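Long-range contacts in DUF1893 domain-containing protein (Thermotoga maritima, PDB 1VK9), which is of unknown cellular function but has a cytidine deaminase-like fold, binds zinc ions and was crystallised in an ADP-ribosylated form: residues N16-A21 with G63-D68; E53-F58 with L80-D85; G72-S77 with K129-M134; K90-P95 with F107-K112. All coordinates share one frame; numbering follows the deposited sequence.

Interaction 1. Residues N16-A21 with G63-D68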
loop_
_atom_site.group_PDB
_atom_site.type_symbol
_atom_site.label_atom_id
_atom_site.label_comp_id
_atom_site.label_asym_id
_atom_site.label_seq_id
_atom_site.Cartn_x
_atom_site.Cartn_y
_atom_site.Cartn_z
ATOM N N ASN A 16 1.969 15.720 -11.171
ATOM C CA ASN A 16 3.262 15.570 -11.829
ATOM C C ASN A 16 4.276 14.785 -10.998
ATOM O O ASN A 16 5.306 14.350 -11.524
ATOM C CB ASN A 16 3.821 16.929 -12.291
ATOM C CG ASN A 16 4.168 17.842 -11.127
ATOM O OD1 ASN A 16 3.466 17.881 -10.094
ATOM N ND2 ASN A 16 5.264 18.583 -11.276
ATOM N N LEU A 17 3.982 14.606 -9.710
ATOM C CA LEU A 17 4.822 13.799 -8.827
ATOM C C LEU A 17 4.498 12.335 -9.068
ATOM O O LEU A 17 5.388 11.480 -9.141
ATOM C CB LEU A 17 4.575 14.156 -7.362
ATOM C CG LEU A 17 5.710 14.788 -6.550
ATOM C CD1 LEU A 17 6.000 16.244 -6.970
ATOM C CD2 LEU A 17 5.376 14.720 -5.062
ATOM N N LEU A 18 3.206 12.051 -9.197
ATOM C CA LEU A 18 2.761 10.725 -9.578
ATOM C C LEU A 18 3.378 10.402 -10.918
ATOM O O LEU A 18 3.987 9.358 -11.068
ATOM C CB LEU A 18 1.236 10.653 -9.648
ATOM C CG LEU A 18 0.656 9.286 -9.997
ATOM C CD1 LEU A 18 1.246 8.215 -9.094
ATOM C CD2 LEU A 18 -0.860 9.299 -9.920
ATOM N N ARG A 19 3.242 11.319 -11.873
ATOM C CA ARG A 19 3.848 11.173 -13.198
ATOM C C ARG A 19 5.332 10.811 -13.101
ATOM O O ARG A 19 5.781 9.888 -13.760
ATOM C CB ARG A 19 3.680 12.462 -13.997
ATOM C CG ARG A 19 3.295 12.296 -15.458
ATOM C CD ARG A 19 3.295 13.618 -16.221
ATOM N NE ARG A 19 2.599 13.489 -17.493
ATOM N N SER A 20 6.074 11.531 -12.265
ATOM C CA SER A 20 7.503 11.302 -12.074
ATOM C C SER A 20 7.819 9.971 -11.412
ATOM O O SER A 20 8.777 9.303 -11.777
ATOM C CB SER A 20 8.104 12.422 -11.228
ATOM O OG SER A 20 8.361 13.561 -12.018
ATOM N N ALA A 21 7.030 9.604 -10.414
ATOM C CA ALA A 21 7.274 8.374 -9.673
ATOM C C ALA A 21 7.013 7.170 -10.557
ATOM O O ALA A 21 7.696 6.158 -10.433
ATOM C CB ALA A 21 6.419 8.320 -8.421
ATOM N N GLY A 63 3.207 13.625 2.844
ATOM C CA GLY A 63 4.002 14.355 1.874
ATOM C C GLY A 63 4.541 13.423 0.806
ATOM O O GLY A 63 5.213 13.850 -0.124
ATOM N N SER A 64 4.248 12.138 0.937
ATOM C CA SER A 64 4.792 11.175 0.007
ATOM C C SER A 64 3.691 10.413 -0.673
ATOM O O SER A 64 2.557 10.394 -0.195
ATOM C CB SER A 64 5.721 10.219 0.735
ATOM O OG SER A 64 6.987 10.827 0.876
ATOM N N LEU A 65 4.016 9.795 -1.802
ATOM C CA LEU A 65 3.099 8.854 -2.423
ATOM C C LEU A 65 3.736 7.477 -2.489
ATOM O O LEU A 65 4.972 7.362 -2.534
ATOM C CB LEU A 65 2.653 9.332 -3.807
ATOM C CG LEU A 65 3.713 9.510 -4.867
ATOM C CD1 LEU A 65 3.792 8.273 -5.717
ATOM C CD2 LEU A 65 3.327 10.673 -5.705
ATOM N N VAL A 66 2.892 6.445 -2.480
ATOM C CA VAL A 66 3.349 5.065 -2.611
ATOM C C VAL A 66 2.802 4.442 -3.881
ATOM O O VAL A 66 1.619 4.558 -4.160
ATOM C CB VAL A 66 2.889 4.211 -1.413
ATOM C CG1 VAL A 66 3.176 2.721 -1.654
ATOM C CG2 VAL A 66 3.520 4.721 -0.118
ATOM N N ILE A 67 3.670 3.787 -4.648
ATOM C CA ILE A 67 3.240 2.937 -5.761
ATOM C C ILE A 67 3.470 1.468 -5.426
ATOM O O ILE A 67 4.521 1.087 -4.932
ATOM C CB ILE A 67 3.957 3.314 -7.086
ATOM C CG1 ILE A 67 3.717 4.788 -7.423
ATOM C CG2 ILE A 67 3.477 2.390 -8.237
ATOM C CD1 ILE A 67 4.449 5.248 -8.655
ATOM N N ASP A 68 2.482 0.642 -5.707
ATOM C CA ASP A 68 2.562 -0.766 -5.382
ATOM C C ASP A 68 1.976 -1.605 -6.526
ATOM O O ASP A 68 0.971 -1.236 -7.128
ATOM C CB ASP A 68 1.824 -1.020 -4.064
ATOM C CG ASP A 68 2.202 -2.337 -3.429
ATOM O OD1 ASP A 68 2.940 -3.121 -4.064
ATOM O OD2 ASP A 68 1.808 -2.681 -2.303
#

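Interaction 2. Residues E53-F58 with L80-D85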
loop_
_atom_site.group_PDB
_atom_site.type_symbol
_atom_site.label_atom_id
_atom_site.label_comp_id
_atom_site.label_asym_id
_atom_site.label_seq_id
_atom_site.Cartn_x
_atom_site.Cartn_y
_atom_site.Cartn_z
ATOM N N GLU A 53 9.156 -4.228 5.193
ATOM C CA GLU A 53 10.425 -3.499 5.231
ATOM C C GLU A 53 10.059 -2.004 5.300
ATOM O O GLU A 53 10.476 -1.305 6.230
ATOM C CB GLU A 53 11.357 -3.839 4.027
ATOM C CG GLU A 53 12.139 -5.175 4.087
ATOM C CD GLU A 53 13.113 -5.436 2.900
ATOM O OE1 GLU A 53 14.224 -4.833 2.899
ATOM O OE2 GLU A 53 12.818 -6.270 1.981
ATOM N N LEU A 54 9.232 -1.527 4.370
ATOM C CA LEU A 54 8.811 -0.127 4.354
ATOM C C LEU A 54 8.188 0.334 5.690
ATOM O O LEU A 54 8.540 1.384 6.222
ATOM C CB LEU A 54 7.837 0.124 3.205
ATOM C CG LEU A 54 7.178 1.508 3.058
ATOM C CD1 LEU A 54 8.215 2.620 2.957
ATOM C CD2 LEU A 54 6.245 1.528 1.846
ATOM N N PHE A 55 7.267 -0.460 6.227
ATOM C CA PHE A 55 6.659 -0.193 7.523
ATOM C C PHE A 55 7.683 -0.065 8.652
ATOM O O PHE A 55 7.559 0.782 9.521
ATOM C CB PHE A 55 5.689 -1.316 7.854
ATOM C CG PHE A 55 4.749 -1.004 8.986
ATOM C CD1 PHE A 55 3.590 -0.279 8.762
ATOM C CD2 PHE A 55 5.007 -1.478 10.270
ATOM C CE1 PHE A 55 2.711 0.003 9.806
ATOM C CE2 PHE A 55 4.146 -1.205 11.316
ATOM C CZ PHE A 55 2.994 -0.459 11.094
ATOM N N LYS A 56 8.692 -0.926 8.641
ATOM C CA LYS A 56 9.695 -0.951 9.687
ATOM C C LYS A 56 10.590 0.279 9.578
ATOM O O LYS A 56 11.236 0.643 10.553
ATOM C CB LYS A 56 10.529 -2.237 9.582
ATOM C CG LYS A 56 9.820 -3.531 10.023
ATOM C CD LYS A 56 9.776 -3.672 11.569
ATOM C CE LYS A 56 9.219 -5.034 12.053
ATOM N NZ LYS A 56 10.107 -6.200 11.730
ATOM N N ARG A 57 10.625 0.914 8.401
ATOM C CA ARG A 57 11.577 1.996 8.121
ATOM C C ARG A 57 11.105 3.413 8.448
ATOM O O ARG A 57 11.946 4.231 8.796
ATOM C CB ARG A 57 12.035 1.959 6.665
ATOM C CG ARG A 57 13.533 2.156 6.443
ATOM C CD ARG A 57 13.926 2.112 4.943
ATOM N NE ARG A 57 15.334 1.800 4.709
ATOM C CZ ARG A 57 16.346 2.561 5.133
ATOM N NH1 ARG A 57 16.096 3.680 5.807
ATOM N NH2 ARG A 57 17.611 2.211 4.891
ATOM N N PHE A 58 9.801 3.713 8.306
ATOM C CA PHE A 58 9.265 5.071 8.500
ATOM C C PHE A 58 8.016 5.056 9.354
ATOM O O PHE A 58 7.108 4.233 9.139
ATOM C CB PHE A 58 8.850 5.766 7.188
ATOM C CG PHE A 58 9.924 5.881 6.184
ATOM C CD1 PHE A 58 10.900 6.870 6.297
ATOM C CD2 PHE A 58 9.956 5.003 5.085
ATOM C CE1 PHE A 58 11.931 6.963 5.338
ATOM C CE2 PHE A 58 10.974 5.088 4.128
ATOM C CZ PHE A 58 11.965 6.072 4.253
ATOM N N LEU A 80 -2.305 2.089 4.988
ATOM C CA LEU A 80 -3.268 2.977 5.652
ATOM C C LEU A 80 -2.680 3.549 6.932
ATOM O O LEU A 80 -2.807 4.755 7.212
ATOM C CB LEU A 80 -4.570 2.260 5.995
ATOM C CG LEU A 80 -5.633 2.149 4.896
ATOM C CD1 LEU A 80 -6.905 1.571 5.478
ATOM C CD2 LEU A 80 -5.930 3.469 4.243
ATOM N N LYS A 81 -2.016 2.692 7.702
ATOM C CA LYS A 81 -1.427 3.136 8.952
ATOM C C LYS A 81 -0.336 4.185 8.709
ATOM O O LYS A 81 -0.149 5.099 9.528
ATOM C CB LYS A 81 -0.904 1.957 9.775
ATOM C CG LYS A 81 -0.189 2.337 11.061
ATOM C CD LYS A 81 -1.136 3.032 12.055
ATOM C CE LYS A 81 -1.243 2.312 13.397
ATOM N NZ LYS A 81 -0.051 2.681 14.141
HETATM N N MSE A 82 0.349 4.089 7.574
HETATM C CA MSE A 82 1.485 4.972 7.348
HETATM C C MSE A 82 1.066 6.341 6.846
HETATM O O MSE A 82 1.879 7.261 6.802
HETATM C CB MSE A 82 2.477 4.329 6.407
HETATM C CG MSE A 82 3.295 3.268 7.077
HETATM SE SE MSE A 82 4.615 2.528 5.863
HETATM C CE MSE A 82 3.428 1.322 4.903
ATOM N N LYS A 83 -0.201 6.467 6.468
ATOM C CA LYS A 83 -0.758 7.744 6.056
ATOM C C LYS A 83 -0.014 8.417 4.879
ATOM O O LYS A 83 0.449 9.559 4.972
ATOM C CB LYS A 83 -0.867 8.654 7.276
ATOM C CG LYS A 83 -1.815 8.076 8.323
ATOM C CD LYS A 83 -2.303 9.104 9.349
ATOM C CE LYS A 83 -3.065 10.228 8.669
ATOM N NZ LYS A 83 -4.185 10.738 9.487
ATOM N N PRO A 84 0.113 7.719 3.753
ATOM C CA PRO A 84 0.656 8.375 2.558
ATOM C C PRO A 84 -0.419 9.308 1.958
ATOM O O PRO A 84 -1.603 9.101 2.230
ATOM C CB PRO A 84 0.960 7.199 1.636
ATOM C CG PRO A 84 0.003 6.144 2.047
ATOM C CD PRO A 84 -0.219 6.301 3.507
ATOM N N ASP A 85 -0.021 10.310 1.182
ATOM C CA ASP A 85 -0.957 11.235 0.566
ATOM C C ASP A 85 -1.799 10.456 -0.470
ATOM O O ASP A 85 -3.031 10.630 -0.551
ATOM C CB ASP A 85 -0.225 12.407 -0.128
ATOM C CG ASP A 85 0.604 13.303 0.834
ATOM O OD1 ASP A 85 0.742 13.023 2.054
ATOM O OD2 ASP A 85 1.176 14.338 0.425
#

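Interaction 3. Residues G72-S77 with K129-M134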
loop_
_atom_site.group_PDB
_atom_site.type_symbol
_atom_site.label_atom_id
_atom_site.label_comp_id
_atom_site.label_asym_id
_atom_site.label_seq_id
_atom_site.Cartn_x
_atom_site.Cartn_y
_atom_site.Cartn_z
ATOM N N GLY A 72 -3.375 -5.814 -1.791
ATOM C CA GLY A 72 -4.424 -6.586 -1.149
ATOM C C GLY A 72 -4.775 -5.957 0.184
ATOM O O GLY A 72 -4.201 -4.932 0.558
ATOM N N LYS A 73 -5.701 -6.569 0.910
ATOM C CA LYS A 73 -6.071 -6.077 2.240
ATOM C C LYS A 73 -4.875 -5.966 3.202
ATOM O O LYS A 73 -4.753 -4.991 3.969
ATOM C CB LYS A 73 -7.126 -6.978 2.848
ATOM C CG LYS A 73 -8.146 -6.261 3.632
ATOM C CD LYS A 73 -9.103 -7.258 4.232
ATOM C CE LYS A 73 -9.859 -6.608 5.325
ATOM N NZ LYS A 73 -11.216 -7.104 5.358
ATOM N N ALA A 74 -3.999 -6.969 3.162
ATOM C CA ALA A 74 -2.831 -6.951 4.021
ATOM C C ALA A 74 -1.996 -5.683 3.778
ATOM O O ALA A 74 -1.801 -4.925 4.725
ATOM C CB ALA A 74 -2.032 -8.180 3.852
ATOM N N ALA A 75 -1.573 -5.415 2.529
ATOM C CA ALA A 75 -0.799 -4.207 2.186
ATOM C C ALA A 75 -1.577 -2.925 2.433
ATOM O O ALA A 75 -1.018 -1.927 2.907
ATOM C CB ALA A 75 -0.329 -4.249 0.752
ATOM N N ALA A 76 -2.869 -2.935 2.107
ATOM C CA ALA A 76 -3.710 -1.765 2.362
ATOM C C ALA A 76 -3.624 -1.352 3.842
ATOM O O ALA A 76 -3.473 -0.173 4.145
ATOM C CB ALA A 76 -5.138 -2.031 1.959
ATOM N N SER A 77 -3.674 -2.328 4.747
ATOM C CA SER A 77 -3.606 -2.059 6.173
ATOM C C SER A 77 -2.299 -1.379 6.552
ATOM O O SER A 77 -2.292 -0.358 7.257
ATOM C CB SER A 77 -3.789 -3.342 6.980
ATOM O OG SER A 77 -5.095 -3.859 6.808
ATOM N N LYS A 129 -6.203 -14.606 2.364
ATOM C CA LYS A 129 -7.200 -15.460 3.011
ATOM C C LYS A 129 -7.140 -15.250 4.511
ATOM O O LYS A 129 -8.187 -15.121 5.166
ATOM C CB LYS A 129 -7.025 -16.949 2.689
ATOM C CG LYS A 129 -8.144 -17.862 3.269
ATOM C CD LYS A 129 -8.031 -19.324 2.782
ATOM C CE LYS A 129 -8.377 -20.346 3.884
ATOM N NZ LYS A 129 -7.601 -21.606 3.721
ATOM N N LEU A 130 -5.924 -15.205 5.056
ATOM C CA LEU A 130 -5.729 -14.950 6.476
ATOM C C LEU A 130 -6.504 -13.707 6.957
ATOM O O LEU A 130 -7.258 -13.775 7.933
ATOM C CB LEU A 130 -4.234 -14.814 6.772
ATOM C CG LEU A 130 -3.819 -14.547 8.220
ATOM C CD1 LEU A 130 -4.416 -15.596 9.206
ATOM C CD2 LEU A 130 -2.292 -14.453 8.330
ATOM N N VAL A 131 -6.345 -12.586 6.259
ATOM C CA VAL A 131 -6.884 -11.318 6.740
ATOM C C VAL A 131 -8.244 -10.977 6.150
ATOM O O VAL A 131 -8.812 -9.920 6.484
ATOM C CB VAL A 131 -5.894 -10.147 6.505
ATOM C CG1 VAL A 131 -4.552 -10.450 7.147
ATOM C CG2 VAL A 131 -5.730 -9.853 5.009
ATOM N N LEU A 132 -8.765 -11.858 5.284
ATOM C CA LEU A 132 -9.984 -11.567 4.502
ATOM C C LEU A 132 -11.202 -11.216 5.355
ATOM O O LEU A 132 -11.852 -10.222 5.080
ATOM C CB LEU A 132 -10.330 -12.697 3.519
ATOM C CG LEU A 132 -11.599 -12.563 2.648
ATOM C CD1 LEU A 132 -11.374 -11.743 1.375
ATOM C CD2 LEU A 132 -12.166 -13.937 2.285
ATOM N N GLU A 133 -11.518 -12.018 6.372
ATOM C CA GLU A 133 -12.680 -11.687 7.195
ATOM C C GLU A 133 -12.324 -10.864 8.507
ATOM O O GLU A 133 -13.098 -10.790 9.459
ATOM C CB GLU A 133 -13.712 -12.872 7.322
ATOM C CG GLU A 133 -14.345 -13.412 5.989
ATOM C CD GLU A 133 -15.600 -12.675 5.383
ATOM O OE1 GLU A 133 -16.430 -12.069 6.106
ATOM O OE2 GLU A 133 -15.810 -12.728 4.131
HETATM N N MSE A 134 -11.162 -10.213 8.509
HETATM C CA MSE A 134 -10.756 -9.329 9.586
HETATM C C MSE A 134 -11.045 -7.870 9.245
HETATM O O MSE A 134 -10.853 -7.455 8.107
HETATM C CB MSE A 134 -9.279 -9.473 9.816
HETATM C CG MSE A 134 -8.899 -10.705 10.575
HETATM SE SE MSE A 134 -6.943 -10.887 10.827
HETATM C CE MSE A 134 -6.699 -9.397 12.117
#

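Interaction 4. Residues K90-P95 with F107-K112. With ZN (zinc ion), chain E.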
loop_
_atom_site.group_PDB
_atom_site.type_symbol
_atom_site.label_atom_id
_atom_site.label_comp_id
_atom_site.label_asym_id
_atom_site.label_seq_id
_atom_site.Cartn_x
_atom_site.Cartn_y
_atom_site.Cartn_z
ATOM N N LYS A 90 -1.057 -0.795 -9.155
ATOM C CA LYS A 90 -1.176 -1.278 -10.527
ATOM C C LYS A 90 -2.347 -2.268 -10.602
ATOM O O LYS A 90 -3.151 -2.218 -11.528
ATOM C CB LYS A 90 0.139 -1.866 -11.038
ATOM C CG LYS A 90 0.043 -2.459 -12.433
ATOM C CD LYS A 90 1.410 -2.839 -12.968
ATOM C CE LYS A 90 1.270 -3.648 -14.241
ATOM N NZ LYS A 90 2.331 -3.261 -15.191
ATOM N N VAL A 91 -2.446 -3.142 -9.605
ATOM C CA VAL A 91 -3.612 -3.990 -9.405
ATOM C C VAL A 91 -4.022 -3.879 -7.938
ATOM O O VAL A 91 -3.167 -3.985 -7.052
ATOM C CB VAL A 91 -3.309 -5.495 -9.662
ATOM C CG1 VAL A 91 -4.570 -6.320 -9.511
ATOM C CG2 VAL A 91 -2.746 -5.716 -10.996
ATOM N N ILE A 92 -5.317 -3.689 -7.694
ATOM C CA ILE A 92 -5.882 -3.680 -6.347
ATOM C C ILE A 92 -6.981 -4.731 -6.213
ATOM O O ILE A 92 -7.766 -4.940 -7.139
ATOM C CB ILE A 92 -6.442 -2.283 -6.034
ATOM C CG1 ILE A 92 -6.757 -2.132 -4.557
ATOM C CG2 ILE A 92 -7.697 -1.972 -6.861
ATOM C CD1 ILE A 92 -6.859 -0.674 -4.119
ATOM N N SER A 93 -7.053 -5.395 -5.066
ATOM C CA SER A 93 -8.130 -6.351 -4.842
ATOM C C SER A 93 -9.321 -5.627 -4.253
ATOM O O SER A 93 -9.168 -4.582 -3.621
ATOM C CB SER A 93 -7.687 -7.473 -3.919
ATOM O OG SER A 93 -7.724 -7.051 -2.574
ATOM N N LYS A 94 -10.507 -6.190 -4.462
ATOM C CA LYS A 94 -11.753 -5.622 -3.974
ATOM C C LYS A 94 -11.760 -5.363 -2.459
ATOM O O LYS A 94 -12.237 -4.319 -2.051
ATOM C CB LYS A 94 -12.936 -6.502 -4.385
ATOM C CG LYS A 94 -14.288 -5.819 -4.344
ATOM C CD LYS A 94 -15.339 -6.707 -4.991
ATOM C CE LYS A 94 -16.388 -7.170 -3.985
ATOM N NZ LYS A 94 -16.985 -8.452 -4.421
ATOM N N PRO A 95 -11.281 -6.296 -1.625
ATOM C CA PRO A 95 -11.179 -6.040 -0.194
ATOM C C PRO A 95 -10.356 -4.802 0.098
ATOM O O PRO A 95 -10.789 -3.987 0.911
ATOM C CB PRO A 95 -10.486 -7.293 0.330
ATOM C CG PRO A 95 -10.922 -8.379 -0.604
ATOM C CD PRO A 95 -10.879 -7.686 -1.936
ATOM N N PHE A 107 -6.480 7.148 -3.395
ATOM C CA PHE A 107 -5.789 6.071 -4.094
ATOM C C PHE A 107 -6.290 5.960 -5.538
ATOM O O PHE A 107 -7.344 6.469 -5.855
ATOM C CB PHE A 107 -5.942 4.743 -3.329
ATOM C CG PHE A 107 -7.321 4.149 -3.429
ATOM C CD1 PHE A 107 -8.326 4.545 -2.542
ATOM C CD2 PHE A 107 -7.621 3.213 -4.427
ATOM C CE1 PHE A 107 -9.621 4.020 -2.643
ATOM C CE2 PHE A 107 -8.904 2.687 -4.538
ATOM C CZ PHE A 107 -9.917 3.087 -3.637
ATOM N N SER A 108 -5.514 5.318 -6.401
ATOM C CA SER A 108 -5.912 5.113 -7.780
ATOM C C SER A 108 -5.402 3.746 -8.175
ATOM O O SER A 108 -4.516 3.220 -7.497
ATOM C CB SER A 108 -5.341 6.210 -8.691
ATOM O OG SER A 108 -3.936 6.288 -8.559
ATOM N N TYR A 109 -5.956 3.169 -9.247
ATOM C CA TYR A 109 -5.577 1.819 -9.658
ATOM C C TYR A 109 -5.678 1.593 -11.163
ATOM O O TYR A 109 -6.383 2.312 -11.851
ATOM C CB TYR A 109 -6.377 0.754 -8.892
ATOM C CG TYR A 109 -7.896 0.828 -9.035
ATOM C CD1 TYR A 109 -8.647 1.622 -8.147
ATOM C CD2 TYR A 109 -8.582 0.098 -10.029
ATOM C CE1 TYR A 109 -10.019 1.727 -8.246
ATOM C CE2 TYR A 109 -9.975 0.186 -10.133
ATOM C CZ TYR A 109 -10.679 1.008 -9.222
ATOM O OH TYR A 109 -12.045 1.131 -9.244
ATOM N N ASP A 110 -4.952 0.611 -11.687
ATOM C CA ASP A 110 -5.033 0.323 -13.114
ATOM C C ASP A 110 -6.039 -0.800 -13.373
ATOM O O ASP A 110 -6.814 -0.716 -14.309
ATOM C CB ASP A 110 -3.650 0.035 -13.706
ATOM C CG ASP A 110 -2.684 1.205 -13.508
ATOM O OD1 ASP A 110 -3.135 2.368 -13.670
ATOM O OD2 ASP A 110 -1.469 1.081 -13.156
ATOM N N GLU A 111 -6.044 -1.826 -12.524
ATOM C CA GLU A 111 -6.924 -2.984 -12.659
ATOM C C GLU A 111 -7.463 -3.297 -11.272
ATOM O O GLU A 111 -6.760 -3.101 -10.282
ATOM C CB GLU A 111 -6.167 -4.206 -13.230
ATOM C CG GLU A 111 -7.103 -5.388 -13.488
ATOM C CD GLU A 111 -6.449 -6.700 -13.965
ATOM O OE1 GLU A 111 -5.249 -6.683 -14.290
ATOM O OE2 GLU A 111 -7.162 -7.760 -14.037
ATOM N N LYS A 112 -8.707 -3.772 -11.201
ATOM C CA LYS A 112 -9.332 -4.198 -9.935
ATOM C C LYS A 112 -9.560 -5.693 -10.070
ATOM O O LYS A 112 -9.853 -6.152 -11.153
ATOM C CB LYS A 112 -10.633 -3.427 -9.766
ATOM C CG LYS A 112 -11.574 -3.763 -8.643
ATOM C CD LYS A 112 -12.935 -3.139 -9.039
ATOM C CE LYS A 112 -14.094 -3.587 -8.154
ATOM N NZ LYS A 112 -15.098 -2.479 -7.993
HETATM ZN ZN ZN E . -0.347 2.539 -12.965
HETATM O O HOH W 1 1.359 1.223 -12.458
#

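Interaction 1. Residues N16-A21 with G63-D68
Helix segment 16-21, touching through Leu-17, Leu-18 and Ala-21, lies over strand 65-68, the two short axes 9.7 Å apart and their N-to-C directions 40° from each other. Leu-18 sits opposite Leu-65, and Ala-21 opposite Ile-67. No hydrogen bond spans the gap; hydrocarbon fills it. Leu-65 does most of the touching. Its CG stands between the backbone N and the carbonyl carbon (chi1 62°), which turns the fork toward the helix, where its two methyls touch different atoms. CD2 meets the helix backbone at Leu-18 N, 3.8 Å away, and touches Leu-17 CB from the same place. The other methyl, Leu-65 CD1, lies 3.8 Å from Ala-21 CB. Ile-67 reaches out with its straight CG1 arm (chi2 177°), bringing CD1 to 3.7 Å from Ala-21 CB, so that one small methyl is met by both strand residues. At the side of this group, Leu-18 CD1 rests 4.2 Å from Leu-65 CD1, and the Leu-18 side chain also comes within about 4 Å of that of the zinc ligand His-88. Val-66 turns to the other sheet face and packs on Leu-79 of helix 73-82. A strand with helices against both faces is what the layered alpha/beta/alpha architecture of the cytidine deaminase-like fold calls for.

Interaction 2. Residues E53-F58 with L80-D85
The carbonyl oxygen of Leu-54 takes two backbone donors as helix 49-57 runs out: Arg-57 N at 3.1 Å and, weakly, Phe-58 N at 3.4 Å. This closing turn presents Leu-54 and Phe-55 to Met-82, a selenomethionine in the crystal; no hydrogen bond crosses between the two segments, and the side-chain contacts are apolar. The Met-82 chain leaves its CA with CG beside the backbone N, runs straight through chi2 (-177°) and bends at chi3, so its selenium slides in against the other helix. There SE lies 3.8 Å from Phe-55 CA and 3.9 Å from Leu-54 CG. With the Phe-55 ring it makes a Met-aromatic contact, the selenium 5.3 Å from the ring centroid and 65° off the normal, an oblique approach. Here the last turns of helices 49-57 and 73-82 meet; the second of these covers the sheet face to which Val-66 points. Met-82 CG also comes to 3.9 Å from Phe-55 CD1. Farther round the ring, Lys-81 CG touches the edge at CE1, 3.9 Å away and near the ring plane. Phe-78 adds an edge-to-face partner to Phe-55, and Ile-141 of helix 137-145 packs against both Phe-55 and Lys-81.

Interaction 3. Residues G72-S77 with K129-M134
Lys-73, in the first turn of helix 73-82, ties that turn to the carbonyls around the C-terminal end of helix 126-132, so the start of one helix of the cytidine deaminase-like fold is held to the finish of another. The lysine chain runs nearly straight past Val-131, its CD 3.5 Å from Val-131 O, and bends only at chi4 (144°). NZ, at the end of this chain, serves two acceptors. It bonds to Met-134 O at 2.8 Å, close to the line of the carbonyl (C=O...N angle 159°), and to Leu-132 O at 3.2 Å from well above the plane of that carbonyl. Beneath the polar tip, Val-131 CG2 fills the angle between the helices, 3.9 Å from Lys-73 CB and 3.8 Å from Ala-74 N. The backbone N of Lys-73 is bonded to Glu-128 OE1, a second tie to the same helix, while Ser-77 OG bonds back to Lys-73 O at 3.1 Å. The amides of Ala-74 and Ala-75 bond to an unidentified ligand. With a leucine in its place the ammonium is gone, and Leu-132 O and Met-134 O would probably be left without this shared donor and the chain after Val-131 less firmly held. The ammonium probably offsets the partial negative charge of the carbonyls around this helix end.

Interaction 4. Residues K90-P95 with F107-K112
This is a parallel strand pairing, largely at the surface, that joins elements of the beta-alpha-beta unit of strand 86-93, helix 94-102 and strand 107-109. The bridges, Val-91 with Glu-111 and Ile-92 with Lys-112, are to strand 111-113, which follows 107-109 after a corner. One bond is sound, Ile-92 N to Glu-111 O at 3.0 Å, with an N-H...O angle of 166°. Lys-90 O receives Glu-111 N and Asp-110 N, both weakly, where each segment turns a corner. Ile-92 is the apolar anchor. Its CG1 lies anti to the backbone N (chi1 -167°), sending CD1 to the Phe-107 ring, 4.0 Å from CE2, while CG2 sits over one face of the Tyr-109 ring in a CH-pi contact, 4.0 Å from the centroid. Met-100 of the connecting helix touches both Ile-92 and Phe-107. A serine at Ile-92 would probably strip the cover from the Tyr-109 face and open a gap beside Phe-107, leaving both rings less firmly packed on this side. At the corner, Asp-110 CB abuts Lys-90 O, and Asp-110 OD2 binds the zinc ion at 1.9 Å, alongside His-88 NE2 and a water 2.2 Å from the metal. Ser-108 OG bonds to His-88 ND1, a second-shell hold on that ligand. Only weak backbone bonds mark the corner, yet the pairing probably helps to place Asp-110 for the metal, and the zinc ties it to His-88.

Interaction 1 is the buried one, all hydrocarbon between a helix and a sheet face; interaction 4 lies mostly at the surface and mixes backbone bonds, ring contacts and a metal. Both reach the same sheet, joined where Asp-68 O meets Lys-90 N. Interactions 2 and 3 are partly buried and use opposite ends of helix 73-82: its finish makes an apolar, selenium-centred contact, its start a polar one built on a lysine. Interaction 2 also meets interaction 1, since Asp-85 bonds to Gly-63 and Ser-64. Interaction 3 touches interaction 4 through Gly-72 against Ser-93 and Leu-132 against Pro-95, so helix packing and strand pairing meet there.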